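Local structure of EST1E (Clostridium proteoclasticum, 2WTN) at residues G110-M115 and P133-P138; A105-G110 and H228-H233; I31-F36 and L60-Y65. The protein is probably a serine esterase of the alpha/beta-hydrolase fold that may cleave feruloyl esters, and binds ferulic acid at its probable active site. All blocks are in the same frame, centred on the assembly; numbering follows the deposited sequence.

Interaction 1 (G110-M115 and P133-P138); sequences GGLSVM and PAAMIP. With FER (3-(4-hydroxy-3-methoxyphenyl)-2-propenoic acid), chain H.
Leu112 turns its CG to the side of CB opposite the main-chain nitrogen (chi1 170°), reaching from helix 109-120 to the 134-138 stretch of chain, which its two methyl branches divide between them. CD1 settles near the backbone of Ala135, whereas CD2 lies 3.6 Å from Ala134 O and end-on to the Pro138 ring, 3.9 Å from Pro138 CD. One turn further along the helix, Met115 sets CG anti to its carbonyl carbon and then bends at chi3 (67°). The bend carries the thioether across Pro133 at about a right angle, with Met115 SD 3.8 Å from Pro133 CB, and keeps CE beside the methyl group of Ala135. At the start of the contact the backbones close in: Gly111 CA and Pro133 CA are 4.2 Å apart, a separation at which Pro133 packs directly on the main chain of the helix.

The helix follows what is probably the nucleophile elbow of the alpha/beta-hydrolase fold, and the facing segment leaves the end of strand 125-131, the next strand of the central sheet. A type I turn from Ala134 to Ile137, closed by Ile137 N to Ala134 O at 3.2 Å, then starts the chain into helix 137-143. This turn has a second side, which meets the bound ferulic acid: Met136 CE approaches ring atom C5 at 3.7 Å and Ile137 CD1 approaches C2 at 3.9 Å. On the protein side, Val181 of helix 181-187 touches Leu112, Met115 and Pro138 alike, and Phe211 of helix 205-214 packs on Ala135.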
loop_
_atom_site.group_PDB
_atom_site.type_symbol
_atom_site.label_atom_id
_atom_site.label_comp_id
_atom_site.label_asym_id
_atom_site.label_seq_id
_atom_site.Cartn_x
_atom_site.Cartn_y
_atom_site.Cartn_z
ATOM N N GLY B 110 3.379 -14.880 -1.780
ATOM C CA GLY B 110 1.901 -14.968 -1.919
ATOM C C GLY B 110 1.224 -15.448 -0.650
ATOM O O GLY B 110 0.076 -15.037 -0.358
ATOM N N GLY B 111 1.944 -16.242 0.137
ATOM C CA GLY B 111 1.552 -16.612 1.536
ATOM C C GLY B 111 1.477 -15.400 2.460
ATOM O O GLY B 111 0.467 -15.217 3.157
ATOM N N LEU B 112 2.541 -14.571 2.437
ATOM C CA LEU B 112 2.493 -13.275 3.087
ATOM C C LEU B 112 1.382 -12.403 2.604
ATOM O O LEU B 112 0.613 -11.821 3.423
ATOM C CB LEU B 112 3.860 -12.523 3.010
ATOM C CG LEU B 112 3.833 -11.032 3.453
ATOM C CD1 LEU B 112 3.528 -10.904 4.896
ATOM C CD2 LEU B 112 5.126 -10.348 3.135
ATOM N N SER B 113 1.240 -12.299 1.290
ATOM C CA SER B 113 0.191 -11.465 0.766
ATOM C C SER B 113 -1.211 -11.865 1.199
ATOM O O SER B 113 -2.045 -10.958 1.553
ATOM C CB SER B 113 0.302 -11.342 -0.768
ATOM O OG SER B 113 1.591 -10.944 -1.157
ATOM N N VAL B 114 -1.481 -13.188 1.255
ATOM C CA VAL B 114 -2.800 -13.659 1.745
ATOM C C VAL B 114 -2.971 -13.457 3.265
ATOM O O VAL B 114 -4.043 -13.123 3.752
ATOM C CB VAL B 114 -3.235 -15.075 1.189
ATOM C CG1 VAL B 114 -3.373 -14.987 -0.341
ATOM C CG2 VAL B 114 -2.323 -16.270 1.597
ATOM N N MET B 115 -1.890 -13.543 4.002
ATOM C CA MET B 115 -1.966 -13.175 5.437
ATOM C C MET B 115 -2.377 -11.746 5.534
ATOM O O MET B 115 -3.277 -11.454 6.325
ATOM C CB MET B 115 -0.657 -13.404 6.160
ATOM C CG MET B 115 -0.316 -14.864 6.288
ATOM S SD MET B 115 1.396 -15.060 6.771
ATOM C CE MET B 115 1.360 -14.377 8.399
ATOM N N PRO B 133 4.903 -19.278 4.172
ATOM C CA PRO B 133 4.806 -17.825 3.921
ATOM C C PRO B 133 6.090 -17.045 4.191
ATOM O O PRO B 133 6.759 -17.294 5.200
ATOM C CB PRO B 133 3.710 -17.387 4.840
ATOM C CG PRO B 133 3.680 -18.463 5.960
ATOM C CD PRO B 133 4.105 -19.713 5.337
ATOM N N ALA B 134 6.423 -16.127 3.294
ATOM C CA ALA B 134 7.637 -15.292 3.396
ATOM C C ALA B 134 7.382 -14.098 4.268
ATOM O O ALA B 134 7.572 -12.926 3.862
ATOM C CB ALA B 134 8.091 -14.824 1.984
ATOM N N ALA B 135 6.898 -14.384 5.473
ATOM C CA ALA B 135 6.338 -13.355 6.309
ATOM C C ALA B 135 7.371 -12.541 7.058
ATOM O O ALA B 135 7.000 -11.489 7.564
ATOM C CB ALA B 135 5.348 -13.930 7.263
ATOM N N MET B 136 8.650 -12.923 6.937
ATOM C CA MET B 136 9.795 -12.143 7.420
ATOM C C MET B 136 10.260 -11.044 6.450
ATOM O O MET B 136 11.083 -10.245 6.792
ATOM C CB MET B 136 10.979 -13.076 7.681
ATOM C CG MET B 136 11.740 -13.584 6.434
ATOM S SD MET B 136 10.780 -14.577 5.249
ATOM C CE MET B 136 12.020 -14.551 3.946
ATOM N N ILE B 137 9.692 -10.985 5.254
ATOM C CA ILE B 137 10.154 -10.015 4.284
ATOM C C ILE B 137 10.154 -8.569 4.860
ATOM O O ILE B 137 11.133 -7.828 4.639
ATOM C CB ILE B 137 9.343 -10.114 2.940
ATOM C CG1 ILE B 137 9.795 -11.322 2.094
ATOM C CG2 ILE B 137 9.389 -8.757 2.127
ATOM C CD1 ILE B 137 8.824 -11.656 0.894
ATOM N N PRO B 138 9.066 -8.115 5.480
ATOM C CA PRO B 138 9.177 -6.704 5.990
ATOM C C PRO B 138 10.268 -6.496 7.051
ATOM O O PRO B 138 10.997 -5.483 6.972
ATOM C CB PRO B 138 7.781 -6.399 6.519
ATOM C CG PRO B 138 6.879 -7.308 5.694
ATOM C CD PRO B 138 7.677 -8.596 5.544
HETATM C C4 FER H . 13.836 -12.951 0.210
HETATM C C5 FER H . 13.403 -14.237 0.531
HETATM C C6 FER H . 12.238 -14.753 -0.041
HETATM C C3 FER H . 13.083 -12.179 -0.689
HETATM C C2 FER H . 11.893 -12.700 -1.255
HETATM C C1 FER H . 11.476 -13.990 -0.935
HETATM C C10 FER H . 12.465 -10.231 -1.749
HETATM C C7 FER H . 10.299 -14.466 -1.478
HETATM C C8 FER H . 10.288 -15.715 -2.060
HETATM C C9 FER H . 9.127 -16.285 -2.673
HETATM O O1 FER H . 8.034 -15.656 -2.681
HETATM O O2 FER H . 9.286 -17.418 -3.212
HETATM O O4 FER H . 14.980 -12.463 0.777
HETATM O O3 FER H . 13.515 -10.919 -1.031
#

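Interaction 2 (A105-G110 and H228-H233). With FER (3-(4-hydroxy-3-methoxyphenyl)-2-propenoic acid), chain H.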
loop_
_atom_site.group_PDB
_atom_site.type_symbol
_atom_site.label_atom_id
_atom_site.label_comp_id
_atom_site.label_asym_id
_atom_site.label_seq_id
_atom_site.Cartn_x
_atom_site.Cartn_y
_atom_site.Cartn_z
ATOM N N ALA B 105 -5.622 -18.811 -0.345
ATOM C CA ALA B 105 -4.356 -19.498 -0.162
ATOM C C ALA B 105 -3.213 -18.870 -0.938
ATOM O O ALA B 105 -3.426 -18.190 -1.912
ATOM C CB ALA B 105 -4.516 -20.946 -0.580
ATOM N N GLY B 106 -1.964 -19.170 -0.566
ATOM C CA GLY B 106 -0.844 -18.556 -1.222
ATOM C C GLY B 106 0.479 -19.113 -0.788
ATOM O O GLY B 106 0.594 -19.634 0.342
ATOM N N HIS B 107 1.457 -19.080 -1.706
ATOM C CA HIS B 107 2.778 -19.638 -1.444
ATOM C C HIS B 107 3.854 -18.552 -1.339
ATOM O O HIS B 107 3.971 -17.674 -2.219
ATOM C CB HIS B 107 3.169 -20.693 -2.496
ATOM C CG HIS B 107 4.479 -21.365 -2.208
ATOM N ND1 HIS B 107 5.641 -20.988 -2.826
ATOM C CD2 HIS B 107 4.818 -22.334 -1.324
ATOM C CE1 HIS B 107 6.650 -21.690 -2.333
ATOM N NE2 HIS B 107 6.177 -22.532 -1.430
ATOM N N SER B 108 4.573 -18.563 -0.226
ATOM C CA SER B 108 5.805 -17.735 -0.040
ATOM C C SER B 108 5.475 -16.274 0.020
ATOM O O SER B 108 4.675 -15.886 0.846
ATOM C CB SER B 108 6.788 -18.095 -1.098
ATOM O OG SER B 108 8.107 -17.700 -0.708
ATOM N N GLN B 109 5.953 -15.440 -0.896
ATOM C CA GLN B 109 5.501 -14.066 -0.902
ATOM C C GLN B 109 3.991 -13.949 -1.068
ATOM O O GLN B 109 3.380 -13.023 -0.511
ATOM C CB GLN B 109 6.236 -13.227 -1.923
ATOM C CG GLN B 109 5.803 -11.740 -1.956
ATOM C CD GLN B 109 6.672 -10.853 -2.862
ATOM O OE1 GLN B 109 7.814 -10.529 -2.486
ATOM N NE2 GLN B 109 6.091 -10.379 -4.017
ATOM N N GLY B 110 3.379 -14.880 -1.780
ATOM C CA GLY B 110 1.901 -14.968 -1.919
ATOM C C GLY B 110 1.224 -15.448 -0.650
ATOM O O GLY B 110 0.076 -15.037 -0.358
ATOM N N HIS B 228 11.495 -25.322 -0.080
ATOM C CA HIS B 228 10.596 -24.208 -0.292
ATOM C C HIS B 228 9.438 -24.522 -1.226
ATOM O O HIS B 228 8.315 -24.181 -0.925
ATOM C CB HIS B 228 11.333 -22.991 -0.844
ATOM C CG HIS B 228 10.537 -21.718 -0.703
ATOM N ND1 HIS B 228 9.818 -21.416 0.444
ATOM C CD2 HIS B 228 10.316 -20.699 -1.573
ATOM C CE1 HIS B 228 9.203 -20.260 0.276
ATOM N NE2 HIS B 228 9.506 -19.794 -0.933
ATOM N N CYS B 229 9.724 -25.183 -2.345
ATOM C CA CYS B 229 8.631 -25.582 -3.277
ATOM C C CYS B 229 8.214 -27.030 -3.153
ATOM O O CYS B 229 7.641 -27.546 -4.071
ATOM C CB CYS B 229 8.964 -25.256 -4.739
ATOM S SG CYS B 229 9.357 -23.568 -4.928
ATOM N N TYR B 230 8.530 -27.663 -2.024
ATOM C CA TYR B 230 8.035 -28.997 -1.728
ATOM C C TYR B 230 8.470 -30.001 -2.786
ATOM O O TYR B 230 7.672 -30.707 -3.365
ATOM C CB TYR B 230 6.503 -29.013 -1.550
ATOM C CG TYR B 230 5.938 -27.831 -0.794
ATOM C CD1 TYR B 230 6.302 -27.576 0.513
ATOM C CD2 TYR B 230 5.077 -26.943 -1.410
ATOM C CE1 TYR B 230 5.785 -26.476 1.217
ATOM C CE2 TYR B 230 4.553 -25.826 -0.735
ATOM C CZ TYR B 230 4.896 -25.591 0.571
ATOM O OH TYR B 230 4.382 -24.467 1.201
ATOM N N ASP B 231 9.766 -30.044 -3.032
ATOM C CA ASP B 231 10.291 -30.875 -4.111
ATOM C C ASP B 231 10.057 -32.368 -3.819
ATOM O O ASP B 231 9.861 -33.126 -4.731
ATOM C CB ASP B 231 11.801 -30.622 -4.280
ATOM C CG ASP B 231 12.122 -29.241 -4.884
ATOM O OD1 ASP B 231 11.243 -28.607 -5.511
ATOM O OD2 ASP B 231 13.281 -28.816 -4.727
ATOM N N HIS B 232 10.050 -32.736 -2.532
ATOM C CA HIS B 232 10.038 -34.154 -2.077
ATOM C C HIS B 232 8.689 -34.674 -1.641
ATOM O O HIS B 232 8.384 -35.844 -1.888
ATOM C CB HIS B 232 11.005 -34.334 -0.907
ATOM C CG HIS B 232 12.371 -33.839 -1.211
ATOM N ND1 HIS B 232 13.190 -33.264 -0.262
ATOM C CD2 HIS B 232 13.040 -33.774 -2.387
ATOM C CE1 HIS B 232 14.322 -32.894 -0.837
ATOM N NE2 HIS B 232 14.250 -33.176 -2.131
ATOM N N HIS B 233 7.887 -33.821 -0.994
ATOM C CA HIS B 233 6.638 -34.285 -0.376
ATOM C C HIS B 233 5.456 -33.389 -0.648
ATOM O O HIS B 233 4.645 -33.139 0.223
ATOM C CB HIS B 233 6.814 -34.457 1.127
ATOM C CG HIS B 233 7.876 -35.440 1.475
ATOM N ND1 HIS B 233 7.919 -36.704 0.923
ATOM C CD2 HIS B 233 8.932 -35.353 2.321
ATOM C CE1 HIS B 233 8.979 -37.336 1.393
ATOM N NE2 HIS B 233 9.605 -36.541 2.245
HETATM C C4 FER H . 13.836 -12.951 0.210
HETATM C C5 FER H . 13.403 -14.237 0.531
HETATM C C6 FER H . 12.238 -14.753 -0.041
HETATM C C3 FER H . 13.083 -12.179 -0.689
HETATM C C2 FER H . 11.893 -12.700 -1.255
HETATM C C1 FER H . 11.476 -13.990 -0.935
HETATM C C10 FER H . 12.465 -10.231 -1.749
HETATM C C7 FER H . 10.299 -14.466 -1.478
HETATM C C8 FER H . 10.288 -15.715 -2.060
HETATM C C9 FER H . 9.127 -16.285 -2.673
HETATM O O1 FER H . 8.034 -15.656 -2.681
HETATM O O2 FER H . 9.286 -17.418 -3.212
HETATM O O4 FER H . 14.980 -12.463 0.777
HETATM O O3 FER H . 13.515 -10.919 -1.031
#
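The imidazole of His228 has His107 CE1 over one face, 3.7 Å from His228 NE2, while at its edge, in the ring plane, lie Ser108 OG and the ferulic acid oxygen O2. The two histidine rings meet obliquely, their planes at 45°. His107 in turn receives its partners at the edge: His228 O and the hydroxyl of Tyr230, whose OH is 3.3 Å from His107 CD2. Its NE2 donates to His228 O at 2.7 Å, with the acceptor close to the ring plane but the N-H bent away from it (143°), and this bond ties the end of strand 99-107 to the backbone of the histidine loop. The same carbonyl oxygen stands over the centre of the Tyr230 ring, so His107 and Tyr230 both meet this one oxygen; the three aromatic side chains form a cluster. The Tyr230 hydroxyl is hydrogen-bonded to Ser132 OG.

Extended away from its backbone N (chi1 -160°), the Ser108 hydroxyl points at the neighbouring imidazole, with Ser108 OG and His228 NE2 2.5 Å apart, a hydrogen bond in which either could donate, though its length is doubtful because OG sits too close to the ligand carboxyl group. Two further bonds hold that group: Gln109 N donates to ferulic acid O1 at 2.8 Å, and His228 NE2 reaches ferulic acid O2 over a long 3.3 Å. On the far side of the imidazole, ND1 is bonded to Asp200 OD2, which would fix the rotation of the ring. Ser108, with a positive phi, sits in a tight strand-to-helix turn consistent with the GxSxG nucleophile elbow, and Ser108, His228 and Asp200 are placed as in the catalytic triad of the alpha/beta-hydrolase fold, which they probably form.

Interaction 3 (I31-F36 and L60-Y65); sequences IIIHGF and LRADMY. With FER (3-(4-hydroxy-3-methoxyphenyl)-2-propenoic acid), chain H.
Met64 N donates to His34 NE2 in an almost straight bond, 3.0 Å long with an N-H...N angle of 177°, and arrives at the imidazole edge close to the ring plane. From the other ring nitrogen, His34 ND1 donates to Gly35 O at 2.8 Å. Gripped at both nitrogens, the ring is fixed in rotation, and its chi1 of 63°, with CG between the backbone N and the carbonyl carbon, swings it across to the 60-65 segment. Behind it the strands pair in parallel: Ile32 N donates to Leu60 O at 3.0 Å and Ala62 N to Ile32 O at 3.2 Å. A water that donates to Ile32 O, and weakly to Ala62 O, bridges the strands where they part.

Packing continues outward through Met64, whose doubly bent chain crosses Ile33 and brings CG to 3.7 Å from Ile33 CG2. Further along, Phe36 N donates to ferulic acid O1 at 2.8 Å, and the Phe36 ring offers a face to the ligand methyl C10. The paired strands belong to the beta-alpha-beta unit 27-33, 43-54, 58-62: Ile32 and Arg61 lie against helix 43-54, Ile31 and Leu60 against helix 79-93.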
loop_
_atom_site.group_PDB
_atom_site.type_symbol
_atom_site.label_atom_id
_atom_site.label_comp_id
_atom_site.label_asym_id
_atom_site.label_seq_id
_atom_site.Cartn_x
_atom_site.Cartn_y
_atom_site.Cartn_z
ATOM N N ILE B 31 -9.009 -18.337 -3.612
ATOM C CA ILE B 31 -8.061 -17.464 -4.410
ATOM C C ILE B 31 -6.714 -17.996 -4.018
ATOM O O ILE B 31 -6.515 -18.417 -2.853
ATOM C CB ILE B 31 -8.245 -15.957 -4.102
ATOM C CG1 ILE B 31 -9.636 -15.508 -4.567
ATOM C CG2 ILE B 31 -7.122 -15.098 -4.665
ATOM C CD1 ILE B 31 -10.158 -14.189 -3.961
ATOM N N ILE B 32 -5.865 -18.134 -5.004
ATOM C CA ILE B 32 -4.516 -18.715 -4.852
ATOM C C ILE B 32 -3.506 -17.743 -5.506
ATOM O O ILE B 32 -3.637 -17.405 -6.665
ATOM C CB ILE B 32 -4.417 -20.122 -5.503
ATOM C CG1 ILE B 32 -5.411 -21.115 -4.912
ATOM C CG2 ILE B 32 -3.058 -20.741 -5.266
ATOM C CD1 ILE B 32 -5.375 -22.432 -5.560
ATOM N N ILE B 33 -2.554 -17.263 -4.697
ATOM C CA ILE B 33 -1.543 -16.320 -5.053
ATOM C C ILE B 33 -0.119 -16.986 -4.958
ATOM O O ILE B 33 0.298 -17.562 -3.889
ATOM C CB ILE B 33 -1.612 -15.047 -4.152
ATOM C CG1 ILE B 33 -3.054 -14.498 -4.033
ATOM C CG2 ILE B 33 -0.614 -13.992 -4.599
ATOM C CD1 ILE B 33 -3.732 -13.939 -5.303
ATOM N N HIS B 34 0.589 -16.941 -6.102
ATOM C CA HIS B 34 1.969 -17.467 -6.255
ATOM C C HIS B 34 2.964 -16.485 -5.513
ATOM O O HIS B 34 2.564 -15.437 -4.937
ATOM C CB HIS B 34 2.326 -17.528 -7.782
ATOM C CG HIS B 34 2.314 -16.159 -8.409
ATOM N ND1 HIS B 34 3.371 -15.291 -8.282
ATOM C CD2 HIS B 34 1.359 -15.480 -9.086
ATOM C CE1 HIS B 34 3.058 -14.126 -8.836
ATOM N NE2 HIS B 34 1.847 -14.213 -9.341
ATOM N N GLY B 35 4.240 -16.871 -5.498
ATOM C CA GLY B 35 5.305 -16.119 -4.869
ATOM C C GLY B 35 6.193 -15.343 -5.798
ATOM O O GLY B 35 5.880 -15.165 -6.973
ATOM N N PHE B 36 7.269 -14.812 -5.216
ATOM C CA PHE B 36 8.213 -13.852 -5.835
ATOM C C PHE B 36 8.945 -14.608 -6.957
ATOM O O PHE B 36 9.547 -15.647 -6.716
ATOM C CB PHE B 36 9.154 -13.369 -4.692
ATOM C CG PHE B 36 10.269 -12.460 -5.069
ATOM C CD1 PHE B 36 10.100 -11.059 -4.997
ATOM C CD2 PHE B 36 11.549 -12.992 -5.399
ATOM C CE1 PHE B 36 11.218 -10.184 -5.234
ATOM C CE2 PHE B 36 12.650 -12.181 -5.706
ATOM C CZ PHE B 36 12.496 -10.764 -5.627
ATOM N N LEU B 60 -9.482 -19.810 -8.054
ATOM C CA LEU B 60 -9.124 -18.687 -8.888
ATOM C C LEU B 60 -7.668 -18.360 -8.667
ATOM O O LEU B 60 -7.316 -17.716 -7.629
ATOM C CB LEU B 60 -10.053 -17.519 -8.556
ATOM C CG LEU B 60 -9.830 -16.288 -9.411
ATOM C CD1 LEU B 60 -10.134 -16.541 -10.834
ATOM C CD2 LEU B 60 -10.744 -15.201 -8.917
ATOM N N ARG B 61 -6.804 -18.861 -9.548
ATOM C CA ARG B 61 -5.394 -18.556 -9.483
ATOM C C ARG B 61 -5.113 -17.258 -10.210
ATOM O O ARG B 61 -5.591 -17.044 -11.347
ATOM C CB ARG B 61 -4.529 -19.636 -10.075
ATOM C CG ARG B 61 -4.705 -20.966 -9.508
ATOM C CD ARG B 61 -3.961 -21.956 -10.450
ATOM N NE ARG B 61 -4.781 -22.329 -11.593
ATOM C CZ ARG B 61 -4.275 -22.853 -12.712
ATOM N NH1 ARG B 61 -2.960 -23.041 -12.873
ATOM N NH2 ARG B 61 -5.101 -23.204 -13.676
ATOM N N ALA B 62 -4.388 -16.351 -9.578
ATOM C CA ALA B 62 -4.108 -15.082 -10.227
ATOM C C ALA B 62 -2.641 -14.722 -10.272
ATOM O O ALA B 62 -1.943 -14.821 -9.265
ATOM C CB ALA B 62 -4.908 -13.932 -9.561
ATOM N N ASP B 63 -2.171 -14.315 -11.463
ATOM C CA ASP B 63 -0.863 -13.741 -11.635
ATOM C C ASP B 63 -0.850 -12.262 -11.164
ATOM O O ASP B 63 -1.589 -11.424 -11.670
ATOM C CB ASP B 63 -0.390 -13.821 -13.066
ATOM C CG ASP B 63 -0.116 -15.243 -13.537
ATOM O OD1 ASP B 63 0.094 -16.195 -12.742
ATOM O OD2 ASP B 63 -0.029 -15.408 -14.775
ATOM N N MET B 64 0.078 -11.955 -10.237
ATOM C CA MET B 64 0.236 -10.615 -9.660
ATOM C C MET B 64 1.088 -9.739 -10.597
ATOM O O MET B 64 1.763 -10.262 -11.515
ATOM C CB MET B 64 0.899 -10.702 -8.305
ATOM C CG MET B 64 0.205 -11.593 -7.272
ATOM S SD MET B 64 -1.322 -10.818 -6.706
ATOM C CE MET B 64 -2.618 -11.364 -7.886
ATOM N N TYR B 65 1.079 -8.438 -10.317
ATOM C CA TYR B 65 1.812 -7.435 -11.077
ATOM C C TYR B 65 3.230 -7.942 -11.300
ATOM O O TYR B 65 3.897 -8.490 -10.364
ATOM C CB TYR B 65 1.868 -6.121 -10.314
ATOM C CG TYR B 65 2.559 -4.970 -10.999
ATOM C CD1 TYR B 65 1.844 -3.898 -11.438
ATOM C CD2 TYR B 65 3.907 -4.948 -11.179
ATOM C CE1 TYR B 65 2.456 -2.826 -12.061
ATOM C CE2 TYR B 65 4.523 -3.931 -11.859
ATOM C CZ TYR B 65 3.798 -2.866 -12.266
ATOM O OH TYR B 65 4.410 -1.839 -12.879
HETATM C C4 FER H . 13.836 -12.951 0.210
HETATM C C5 FER H . 13.403 -14.237 0.531
HETATM C C6 FER H . 12.238 -14.753 -0.041
HETATM C C3 FER H . 13.083 -12.179 -0.689
HETATM C C2 FER H . 11.893 -12.700 -1.255
HETATM C C1 FER H . 11.476 -13.990 -0.935
HETATM C C10 FER H . 12.465 -10.231 -1.749
HETATM C C7 FER H . 10.299 -14.466 -1.478
HETATM C C8 FER H . 10.288 -15.715 -2.060
HETATM C C9 FER H . 9.127 -16.285 -2.673
HETATM O O1 FER H . 8.034 -15.656 -2.681
HETATM O O2 FER H . 9.286 -17.418 -3.212
HETATM O O4 FER H . 14.980 -12.463 0.777
HETATM O O3 FER H . 13.515 -10.919 -1.031
HETATM O O HOH W 1 -1.291 -18.142 -8.396
#

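In the fold
All three contacts are buried and meet around the ferulic acid, but each does so with different chemistry. Interaction 3 is sheet pairing reinforced by a histidine, interaction 2 is polar and aromatic at the putative catalytic site, and interaction 1 is apolar across its segments. Interactions 1 and 2 share Gly110 and helix 109-120, and Ala134 N probably bonds to Ser108 O. Interactions 2 and 3 draw on neighbouring strands, 99-107 and 27-33, probably joined by His107 N to Ile33 O. The amides of Phe36 (interaction 3) and Gln109 (interaction 2) converge on one ligand oxygen, consistent with an oxyanion hole shared by the two.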